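Local coordinates for HMG box-containing protein 1 (Homo sapiens, PDB 3QVE) that represses transcription by binding the promoters of target genes, helps regulate the cell cycle and Wnt signalling, and is represented here by its AXH domain, at residues W9-K14 with H97-K102; T16-H21 with Q29-F34; G58-S63 with G128-P133. All blocks are in the same frame, centred on the assembly; numbering follows the deposited sequence.

Contact 1 (W9-K14 with H97-K102); sequences WHCFLK and HPFYVK
Cys-11, Phe-12 and Leu-13 lean on His-97, Pro-98 and Phe-99 in the interior of the AXH domain, where a type II' beta turn spanning Trp-9 to Phe-12 is fitted against strand 98-101 and the His-97 that precedes Pro-98. The turn is closed by its own backbone bond, from Phe-12 N to Trp-9 O. At Cys-11 the thiol swings between the backbone N and the carbonyl carbon (chi1 68°), which brings SG to the rim of the Phe-99 ring, 4.1 Å from CD1, as a sulfur-aromatic contact at the edge. The carbonyl of the same residue faces the rim of the imidazole, Cys-11 O lying 3.3 Å from His-97 CE1, and a water donates to both Cys-11 O and Pro-98 O. Phe-12 comes next, its CE1 touching Phe-99 CE1 at 4.1 Å, and the same ring also touches Leu-89 and Val-91 of strand 89-94. Leu-13 then supplies the one direct hydrogen bond between the segments: its N donates to His-97 NE2 at 3.0 Å and 167°. Since His-97 ND1 in turn donates to Pro-98 O, both ring nitrogens are engaged and the rotation of the imidazole is fixed. Leu-13 CG sits over one imidazole face, 4.0 Å from the ring centroid in a CH-pi contact, and beyond it the branch tip CD1 meets Pro-98 CD at 3.7 Å.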
loop_
_atom_site.group_PDB
_atom_site.type_symbol
_atom_site.label_atom_id
_atom_site.label_comp_id
_atom_site.label_asym_id
_atom_site.label_seq_id
_atom_site.Cartn_x
_atom_site.Cartn_y
_atom_site.Cartn_z
ATOM N N TRP A 9 1.684 2.525 8.328
ATOM C CA TRP A 9 2.825 1.617 8.192
ATOM C C TRP A 9 3.185 1.556 6.706
ATOM O O TRP A 9 2.291 1.399 5.862
ATOM C CB TRP A 9 2.491 0.193 8.698
ATOM C CG TRP A 9 3.595 -0.713 8.391
ATOM C CD1 TRP A 9 4.799 -0.804 9.079
ATOM C CD2 TRP A 9 3.699 -1.626 7.285
ATOM N NE1 TRP A 9 5.605 -1.713 8.470
ATOM C CE2 TRP A 9 4.980 -2.218 7.361
ATOM C CE3 TRP A 9 2.839 -2.007 6.258
ATOM C CZ2 TRP A 9 5.404 -3.185 6.471
ATOM C CZ3 TRP A 9 3.273 -2.977 5.345
ATOM C CH2 TRP A 9 4.539 -3.546 5.461
ATOM N N HIS A 10 4.470 1.707 6.393
ATOM C CA HIS A 10 4.944 1.786 5.008
ATOM C C HIS A 10 4.160 2.920 4.333
ATOM O O HIS A 10 3.961 3.952 4.961
ATOM C CB HIS A 10 4.775 0.448 4.299
ATOM C CG HIS A 10 5.567 0.295 3.039
ATOM N ND1 HIS A 10 5.186 0.843 1.821
ATOM C CD2 HIS A 10 6.710 -0.395 2.799
ATOM C CE1 HIS A 10 6.064 0.497 0.903
ATOM N NE2 HIS A 10 6.991 -0.258 1.468
ATOM N N CYS A 11 3.672 2.741 3.103
ATOM C CA CYS A 11 2.884 3.791 2.426
ATOM C C CYS A 11 1.380 3.714 2.727
ATOM O O CYS A 11 0.599 4.444 2.146
ATOM C CB CYS A 11 3.057 3.655 0.912
ATOM S SG CYS A 11 2.339 2.184 0.178
ATOM N N PHE A 12 0.964 2.821 3.616
ATOM C CA PHE A 12 -0.454 2.491 3.817
ATOM C C PHE A 12 -1.210 3.375 4.807
ATOM O O PHE A 12 -0.763 3.635 5.933
ATOM C CB PHE A 12 -0.606 0.995 4.132
ATOM C CG PHE A 12 -0.098 0.141 3.014
ATOM C CD1 PHE A 12 -0.791 0.081 1.813
ATOM C CD2 PHE A 12 1.069 -0.567 3.141
ATOM C CE1 PHE A 12 -0.320 -0.640 0.789
ATOM C CE2 PHE A 12 1.535 -1.347 2.139
ATOM C CZ PHE A 12 0.871 -1.373 0.942
ATOM N N LEU A 13 -2.383 3.831 4.363
ATOM C CA LEU A 13 -3.239 4.701 5.157
ATOM C C LEU A 13 -4.172 3.908 6.082
ATOM O O LEU A 13 -4.392 2.683 5.922
ATOM C CB LEU A 13 -4.060 5.604 4.228
ATOM C CG LEU A 13 -3.261 6.463 3.235
ATOM C CD1 LEU A 13 -4.103 7.541 2.567
ATOM C CD2 LEU A 13 -2.078 7.076 3.865
ATOM N N LYS A 14 -4.735 4.647 7.038
ATOM C CA LYS A 14 -5.708 4.132 7.970
ATOM C C LYS A 14 -6.819 3.409 7.224
ATOM O O LYS A 14 -7.301 3.887 6.182
ATOM C CB LYS A 14 -6.286 5.295 8.743
ATOM C CG LYS A 14 -7.418 4.923 9.729
ATOM C CD LYS A 14 -7.740 6.119 10.579
ATOM C CE LYS A 14 -8.888 5.840 11.555
ATOM N NZ LYS A 14 -8.538 4.826 12.574
ATOM N N HIS A 97 -6.987 5.269 -2.254
ATOM C CA HIS A 97 -5.621 5.151 -1.697
ATOM C C HIS A 97 -4.589 5.635 -2.745
ATOM O O HIS A 97 -4.551 5.136 -3.863
ATOM C CB HIS A 97 -5.308 3.700 -1.282
ATOM C CG HIS A 97 -4.217 3.576 -0.275
ATOM N ND1 HIS A 97 -2.912 3.915 -0.547
ATOM C CD2 HIS A 97 -4.244 3.188 1.025
ATOM C CE1 HIS A 97 -2.174 3.737 0.540
ATOM N NE2 HIS A 97 -2.956 3.284 1.504
ATOM N N PRO A 98 -3.765 6.632 -2.384
ATOM C CA PRO A 98 -2.697 7.112 -3.274
ATOM C C PRO A 98 -1.398 6.330 -3.107
ATOM O O PRO A 98 -1.152 5.757 -2.036
ATOM C CB PRO A 98 -2.491 8.535 -2.803
ATOM C CG PRO A 98 -2.739 8.467 -1.320
ATOM C CD PRO A 98 -3.820 7.406 -1.142
ATOM N N PHE A 99 -0.609 6.256 -4.171
ATOM C CA PHE A 99 0.669 5.550 -4.140
ATOM C C PHE A 99 1.684 6.461 -4.795
ATOM O O PHE A 99 1.355 7.117 -5.782
ATOM C CB PHE A 99 0.585 4.234 -4.889
ATOM C CG PHE A 99 -0.362 3.274 -4.270
ATOM C CD1 PHE A 99 0.022 2.526 -3.152
ATOM C CD2 PHE A 99 -1.683 3.208 -4.719
ATOM C CE1 PHE A 99 -0.849 1.645 -2.548
ATOM C CE2 PHE A 99 -2.556 2.355 -4.115
ATOM C CZ PHE A 99 -2.138 1.562 -3.017
ATOM N N TYR A 100 2.885 6.495 -4.240
ATOM C CA TYR A 100 3.948 7.305 -4.784
ATOM C C TYR A 100 4.840 6.369 -5.560
ATOM O O TYR A 100 5.584 5.587 -4.962
ATOM C CB TYR A 100 4.686 8.096 -3.711
ATOM C CG TYR A 100 5.543 9.185 -4.365
ATOM C CD1 TYR A 100 5.015 10.430 -4.689
ATOM C CD2 TYR A 100 6.854 8.923 -4.725
ATOM C CE1 TYR A 100 5.801 11.426 -5.341
ATOM C CE2 TYR A 100 7.638 9.885 -5.358
ATOM C CZ TYR A 100 7.113 11.126 -5.661
ATOM O OH TYR A 100 7.921 12.045 -6.270
ATOM N N VAL A 101 4.725 6.420 -6.889
ATOM C CA VAL A 101 5.343 5.432 -7.754
ATOM C C VAL A 101 6.701 5.925 -8.200
ATOM O O VAL A 101 6.806 7.041 -8.671
ATOM C CB VAL A 101 4.453 5.120 -8.944
ATOM C CG1 VAL A 101 5.167 4.176 -9.907
ATOM C CG2 VAL A 101 3.108 4.549 -8.412
ATOM N N LYS A 102 7.723 5.091 -8.024
ATOM C CA LYS A 102 9.094 5.395 -8.462
ATOM C C LYS A 102 9.113 5.754 -9.940
ATOM O O LYS A 102 8.530 5.045 -10.746
ATOM C CB LYS A 102 10.001 4.192 -8.234
ATOM C CG LYS A 102 11.497 4.475 -8.198
ATOM C CD LYS A 102 12.270 3.178 -7.997
ATOM C CE LYS A 102 13.669 3.433 -7.442
ATOM N NZ LYS A 102 14.422 4.392 -8.282
HETATM O O HOH W 1 1.010 5.515 -0.599
#

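Contact 2 (T16-H21 with Q29-F34); sequences TRLCFH and QDVEDF. With EDO (1,2-ethanediol), chain F.
Leu-18 and Gln-29 form the hydrogen-bonded pair of a short antiparallel beta hairpin whose second strand runs directly into helix 31-37. Leu-18 N donates to Gln-29 O at 2.8 Å, Gln-29 N returns a bond to Leu-18 O, and Val-31 N, already in the helix, reaches back to Thr-16 O, so the ladder extends past the strand end. The tightly packed face is that of Leu-18, where helix 31-37 brings Val-31 and Phe-34 against the strand. Leu-18 CD1 rests over one face of the Phe-34 ring, 4.1 Å from its centroid, in a CH-pi contact, and also touches Val-31 CG2. Phe-34, whose CG lies opposite the backbone N (chi1 174°), extends its ring as far as Phe-20, where CE1 meets Phe-20 CE2 at 3.6 Å with the two ring planes 31° apart. Trp-9 meets Phe-34 edge-to-face, while His-51 stacks on Phe-20. At the far end of this same face a water links Phe-20 N to Gln-29 NE2.

The opposite face, with Arg-17 and Asp-30, is looser. Arg-17 NE donates to O1 of an ethanediol, probably from the crystallisation liquor. Arg-17 and Asp-30 make no direct salt bridge: NH1 stays 4.6 Å from OD1, and a water joins these two atoms. The other oxygen of Asp-30 caps the helix: OD2 accepts from Asp-33 N at 3.1 Å and, weakly, from Glu-32 N.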
loop_
_atom_site.group_PDB
_atom_site.type_symbol
_atom_site.label_atom_id
_atom_site.label_comp_id
_atom_site.label_asym_id
_atom_site.label_seq_id
_atom_site.Cartn_x
_atom_site.Cartn_y
_atom_site.Cartn_z
ATOM N N THR A 16 -6.467 0.387 5.912
ATOM C CA THR A 16 -5.833 -0.696 5.150
ATOM C C THR A 16 -5.730 -1.953 6.012
ATOM O O THR A 16 -5.504 -1.876 7.227
ATOM C CB THR A 16 -4.417 -0.277 4.632
ATOM O OG1 THR A 16 -4.515 0.954 3.890
ATOM C CG2 THR A 16 -3.805 -1.362 3.722
ATOM N N ARG A 17 -5.883 -3.108 5.361
ATOM C CA ARG A 17 -5.734 -4.419 5.986
ATOM C C ARG A 17 -4.620 -5.131 5.240
ATOM O O ARG A 17 -4.522 -5.035 4.000
ATOM C CB ARG A 17 -7.071 -5.222 5.921
ATOM C CG ARG A 17 -8.215 -4.531 6.652
ATOM C CD ARG A 17 -9.550 -5.279 6.663
ATOM N NE ARG A 17 -9.425 -6.562 7.338
ATOM C CZ ARG A 17 -9.237 -6.703 8.645
ATOM N NH1 ARG A 17 -9.119 -5.642 9.439
ATOM N NH2 ARG A 17 -9.163 -7.916 9.155
ATOM N N LEU A 18 -3.793 -5.848 5.998
ATOM C CA LEU A 18 -2.579 -6.472 5.493
ATOM C C LEU A 18 -2.670 -7.989 5.602
ATOM O O LEU A 18 -3.196 -8.514 6.582
ATOM C CB LEU A 18 -1.399 -6.062 6.359
ATOM C CG LEU A 18 -1.177 -4.548 6.445
ATOM C CD1 LEU A 18 0.015 -4.320 7.343
ATOM C CD2 LEU A 18 -1.023 -3.894 5.037
ATOM N N CYS A 19 -2.116 -8.689 4.621
ATOM C CA CYS A 19 -2.005 -10.148 4.684
ATOM C C CYS A 19 -0.674 -10.574 4.098
ATOM O O CYS A 19 -0.509 -10.658 2.903
ATOM C CB CYS A 19 -3.175 -10.793 3.958
ATOM S SG CYS A 19 -3.170 -12.616 4.204
ATOM N N PHE A 20 0.301 -10.800 4.979
ATOM C CA PHE A 20 1.623 -11.216 4.591
ATOM C C PHE A 20 1.588 -12.683 4.171
ATOM O O PHE A 20 0.976 -13.512 4.834
ATOM C CB PHE A 20 2.589 -11.028 5.761
ATOM C CG PHE A 20 2.918 -9.615 6.033
ATOM C CD1 PHE A 20 3.970 -9.009 5.353
ATOM C CD2 PHE A 20 2.169 -8.856 6.912
ATOM C CE1 PHE A 20 4.275 -7.696 5.568
ATOM C CE2 PHE A 20 2.471 -7.537 7.123
ATOM C CZ PHE A 20 3.539 -6.955 6.465
ATOM N N HIS A 21 2.194 -13.006 3.044
ATOM C CA HIS A 21 2.168 -14.388 2.583
ATOM C C HIS A 21 3.173 -15.260 3.349
ATOM O O HIS A 21 3.007 -16.465 3.418
ATOM C CB HIS A 21 2.468 -14.464 1.073
ATOM C CG HIS A 21 1.403 -13.878 0.195
ATOM N ND1 HIS A 21 1.173 -14.335 -1.087
ATOM C CD2 HIS A 21 0.529 -12.858 0.396
ATOM C CE1 HIS A 21 0.187 -13.638 -1.629
ATOM N NE2 HIS A 21 -0.224 -12.738 -0.749
ATOM N N GLN A 29 -4.836 -8.604 8.968
ATOM C CA GLN A 29 -4.811 -7.739 10.121
ATOM C C GLN A 29 -4.963 -6.272 9.720
ATOM O O GLN A 29 -4.445 -5.832 8.690
ATOM C CB GLN A 29 -3.513 -7.909 10.961
ATOM C CG GLN A 29 -2.299 -8.232 10.183
ATOM C CD GLN A 29 -1.068 -8.646 11.011
ATOM O OE1 GLN A 29 -0.899 -8.220 12.176
ATOM N NE2 GLN A 29 -0.175 -9.462 10.381
ATOM N N ASP A 30 -5.677 -5.524 10.555
ATOM C CA ASP A 30 -5.773 -4.105 10.339
ATOM C C ASP A 30 -4.387 -3.489 10.478
ATOM O O ASP A 30 -3.615 -3.868 11.358
ATOM C CB ASP A 30 -6.737 -3.523 11.337
ATOM C CG ASP A 30 -6.721 -2.036 11.343
ATOM O OD1 ASP A 30 -7.400 -1.456 10.475
ATOM O OD2 ASP A 30 -6.004 -1.479 12.214
ATOM N N VAL A 31 -4.107 -2.508 9.629
ATOM C CA VAL A 31 -2.816 -1.855 9.611
ATOM C C VAL A 31 -2.453 -1.191 10.948
ATOM O O VAL A 31 -1.271 -1.236 11.358
ATOM C CB VAL A 31 -2.702 -0.894 8.438
ATOM C CG1 VAL A 31 -3.586 0.364 8.648
ATOM C CG2 VAL A 31 -1.249 -0.533 8.163
ATOM N N GLU A 32 -3.423 -0.605 11.638
ATOM C CA GLU A 32 -3.117 0.006 12.912
ATOM C C GLU A 32 -2.821 -1.055 13.994
ATOM O O GLU A 32 -1.938 -0.861 14.851
ATOM C CB GLU A 32 -4.234 0.901 13.387
ATOM C CG GLU A 32 -4.337 2.254 12.689
ATOM C CD GLU A 32 -5.587 2.967 13.140
ATOM O OE1 GLU A 32 -5.524 3.588 14.221
ATOM O OE2 GLU A 32 -6.629 2.876 12.441
ATOM N N ASP A 33 -3.564 -2.159 13.959
ATOM C CA ASP A 33 -3.330 -3.274 14.911
ATOM C C ASP A 33 -1.929 -3.841 14.640
ATOM O O ASP A 33 -1.143 -4.055 15.553
ATOM C CB ASP A 33 -4.407 -4.344 14.746
ATOM C CG ASP A 33 -5.782 -3.910 15.278
ATOM O OD1 ASP A 33 -5.896 -2.799 15.830
ATOM O OD2 ASP A 33 -6.755 -4.688 15.146
ATOM N N PHE A 34 -1.587 -4.008 13.370
ATOM C CA PHE A 34 -0.255 -4.464 12.975
ATOM C C PHE A 34 0.847 -3.522 13.437
ATOM O O PHE A 34 1.830 -3.956 14.028
ATOM C CB PHE A 34 -0.191 -4.653 11.450
ATOM C CG PHE A 34 1.185 -4.984 10.938
ATOM C CD1 PHE A 34 1.673 -6.269 11.028
ATOM C CD2 PHE A 34 1.998 -3.999 10.400
ATOM C CE1 PHE A 34 2.955 -6.595 10.550
ATOM C CE2 PHE A 34 3.267 -4.296 9.930
ATOM C CZ PHE A 34 3.743 -5.603 9.999
HETATM C C1 EDO F . -9.986 -9.063 3.950
HETATM O O1 EDO F . -10.050 -8.630 5.316
HETATM C C2 EDO F . -11.173 -9.956 3.592
HETATM O O2 EDO F . -10.818 -10.702 2.425
HETATM O O HOH W 2 -9.402 -2.675 9.301
HETATM O O HOH W 3 -0.540 -10.954 7.889
#

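Contact 3 (G58-S63 with G128-P133); sequences GLKLLS and GDVCLP. With EDO (1,2-ethanediol), chain G.
Leu-59 and Cys-131 exchange two backbone hydrogen bonds, the hydrogen-bonded pair that attaches strand 130-131 to the margin of the six-stranded antiparallel sheet. Cys-131 N donates to Leu-59 O at 2.7 Å and 174°, and Leu-59 N answers to Cys-131 O. Further along, Leu-61 N donates to Asp-129 O and Gly-128 N to Leu-61 O, both at 2.9 Å. Side chains add little polar chemistry across this seam. On the face with Lys-60 and Val-130, the valine CG2 lies 4.1 Å from the lysine CB; the lysine chain, fully extended, runs past Gly-128, with CG 3.7 Å from the glycine O. Gly-58 closes the other end, its CA 3.8 Å from Val-130 CG1 and its backbone at a positive phi (106°).

The next shell holds both strands in place. Leu-59 and Leu-61 pack on Phe-79 of strand 72-80, and beyond them Leu-62 and Ser-63 both face Thr-78 in a classic beta bulge. On its other edge the 128-133 segment bonds through the backbones of Val-130 and Leu-132 to Lys-102 and Tyr-100, while Asp-129 OD2 accepts from His-126 N and forms a salt bridge with Lys-104. Strand 130-131 is therefore gripped by main-chain bonds along both of its edges. All four hydrogen bonds between the segments are main-chain ones, so the pairing probably relies little on side-chain polarity.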
loop_
_atom_site.group_PDB
_atom_site.type_symbol
_atom_site.label_atom_id
_atom_site.label_comp_id
_atom_site.label_asym_id
_atom_site.label_seq_id
_atom_site.Cartn_x
_atom_site.Cartn_y
_atom_site.Cartn_z
ATOM N N GLY A 58 10.647 -0.399 -1.817
ATOM C CA GLY A 58 9.435 -0.285 -2.604
ATOM C C GLY A 58 8.696 -1.589 -2.738
ATOM O O GLY A 58 9.252 -2.677 -2.515
ATOM N N LEU A 59 7.418 -1.461 -3.094
ATOM C CA LEU A 59 6.529 -2.611 -3.285
ATOM C C LEU A 59 6.015 -2.590 -4.733
ATOM O O LEU A 59 5.352 -1.643 -5.144
ATOM C CB LEU A 59 5.360 -2.525 -2.301
ATOM C CG LEU A 59 5.740 -2.794 -0.828
ATOM C CD1 LEU A 59 4.560 -2.450 0.069
ATOM C CD2 LEU A 59 6.187 -4.227 -0.626
ATOM N N LYS A 60 6.395 -3.600 -5.504
ATOM C CA LYS A 60 5.998 -3.686 -6.881
ATOM C C LYS A 60 4.608 -4.312 -6.984
ATOM O O LYS A 60 4.388 -5.411 -6.522
ATOM C CB LYS A 60 7.010 -4.506 -7.652
ATOM C CG LYS A 60 6.771 -4.584 -9.168
ATOM C CD LYS A 60 7.891 -5.463 -9.780
ATOM C CE LYS A 60 7.748 -5.623 -11.261
ATOM N NZ LYS A 60 8.880 -6.390 -11.846
ATOM N N LEU A 61 3.671 -3.601 -7.584
ATOM C CA LEU A 61 2.314 -4.136 -7.761
ATOM C C LEU A 61 2.320 -5.220 -8.795
ATOM O O LEU A 61 2.816 -5.006 -9.907
ATOM C CB LEU A 61 1.373 -3.019 -8.222
ATOM C CG LEU A 61 -0.088 -3.381 -8.487
ATOM C CD1 LEU A 61 -0.735 -3.750 -7.161
ATOM C CD2 LEU A 61 -0.794 -2.203 -9.169
ATOM N N LEU A 62 1.774 -6.372 -8.444
ATOM C CA LEU A 62 1.702 -7.505 -9.329
ATOM C C LEU A 62 0.279 -7.755 -9.835
ATOM O O LEU A 62 0.092 -8.325 -10.915
ATOM C CB LEU A 62 2.174 -8.788 -8.613
ATOM C CG LEU A 62 3.632 -8.902 -8.155
ATOM C CD1 LEU A 62 3.915 -10.346 -7.650
ATOM C CD2 LEU A 62 4.628 -8.479 -9.244
ATOM N N SER A 63 -0.708 -7.430 -9.029
ATOM C CA SER A 63 -2.090 -7.766 -9.342
ATOM C C SER A 63 -3.069 -6.929 -8.577
ATOM O O SER A 63 -2.741 -6.404 -7.489
ATOM C CB SER A 63 -2.376 -9.250 -9.110
ATOM O OG SER A 63 -2.479 -9.547 -7.745
ATOM N N GLY A 128 3.279 -3.403 -12.264
ATOM C CA GLY A 128 4.665 -3.057 -12.503
ATOM C C GLY A 128 5.121 -1.853 -11.713
ATOM O O GLY A 128 6.304 -1.708 -11.477
ATOM N N ASP A 129 4.201 -0.955 -11.341
ATOM C CA ASP A 129 4.581 0.223 -10.570
ATOM C C ASP A 129 5.206 -0.162 -9.225
ATOM O O ASP A 129 4.701 -1.023 -8.504
ATOM C CB ASP A 129 3.365 1.149 -10.358
ATOM C CG ASP A 129 2.928 1.880 -11.669
ATOM O OD1 ASP A 129 3.626 1.778 -12.699
ATOM O OD2 ASP A 129 1.888 2.557 -11.661
ATOM N N VAL A 130 6.301 0.512 -8.888
ATOM C CA VAL A 130 6.959 0.307 -7.619
ATOM C C VAL A 130 6.513 1.419 -6.690
ATOM O O VAL A 130 6.825 2.615 -6.888
ATOM C CB VAL A 130 8.489 0.245 -7.776
ATOM C CG1 VAL A 130 9.176 0.211 -6.376
ATOM C CG2 VAL A 130 8.889 -0.954 -8.675
ATOM N N CYS A 131 5.775 1.012 -5.668
ATOM C CA CYS A 131 5.163 1.927 -4.733
ATOM C C CYS A 131 6.131 2.138 -3.545
ATOM O O CYS A 131 6.467 1.195 -2.816
ATOM C CB CYS A 131 3.832 1.349 -4.293
ATOM S SG CYS A 131 2.695 1.190 -5.687
ATOM N N LEU A 132 6.538 3.389 -3.329
ATOM C CA LEU A 132 7.575 3.705 -2.368
ATOM C C LEU A 132 6.976 4.089 -1.017
ATOM O O LEU A 132 5.906 4.672 -0.964
ATOM C CB LEU A 132 8.436 4.863 -2.874
ATOM C CG LEU A 132 9.165 4.685 -4.195
ATOM C CD1 LEU A 132 9.983 5.988 -4.533
ATOM C CD2 LEU A 132 10.063 3.439 -4.137
ATOM N N PRO A 133 7.670 3.726 0.074
ATOM C CA PRO A 133 7.337 4.186 1.394
ATOM C C PRO A 133 7.820 5.605 1.651
ATOM O O PRO A 133 8.764 6.029 1.030
ATOM C CB PRO A 133 8.103 3.216 2.285
ATOM C CG PRO A 133 9.318 2.865 1.532
ATOM C CD PRO A 133 8.858 2.839 0.084
HETATM C C1 EDO G . -4.914 -9.227 -5.950
HETATM O O1 EDO G . -4.824 -10.415 -6.765
HETATM C C2 EDO G . -4.998 -9.744 -4.516
HETATM O O2 EDO G . -6.009 -10.775 -4.330
#

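In the fold
All three contacts fall within the single AXH domain, and together they show how a small fold is closed by one local hairpin and two pairings of distant parts of the chain. Contact 2 joins neighbouring elements early in the sequence and falls between the two segments of contact 1; contact 3 opens later, and its segments alternate with those of contact 1. Contacts 2 and 3 involve opposite margins of the six-stranded sheet, their centres about 17 Å apart, without touching. Contact 1 touches both, its centre about 14 Å from that of contact 2 and 10 Å from that of contact 3: Lys-14 salt-bridges Glu-32, while Tyr-100 and Lys-102 probably hydrogen-bond through their backbones to Leu-132 and Val-130, linking the small mixed sheet to the larger one.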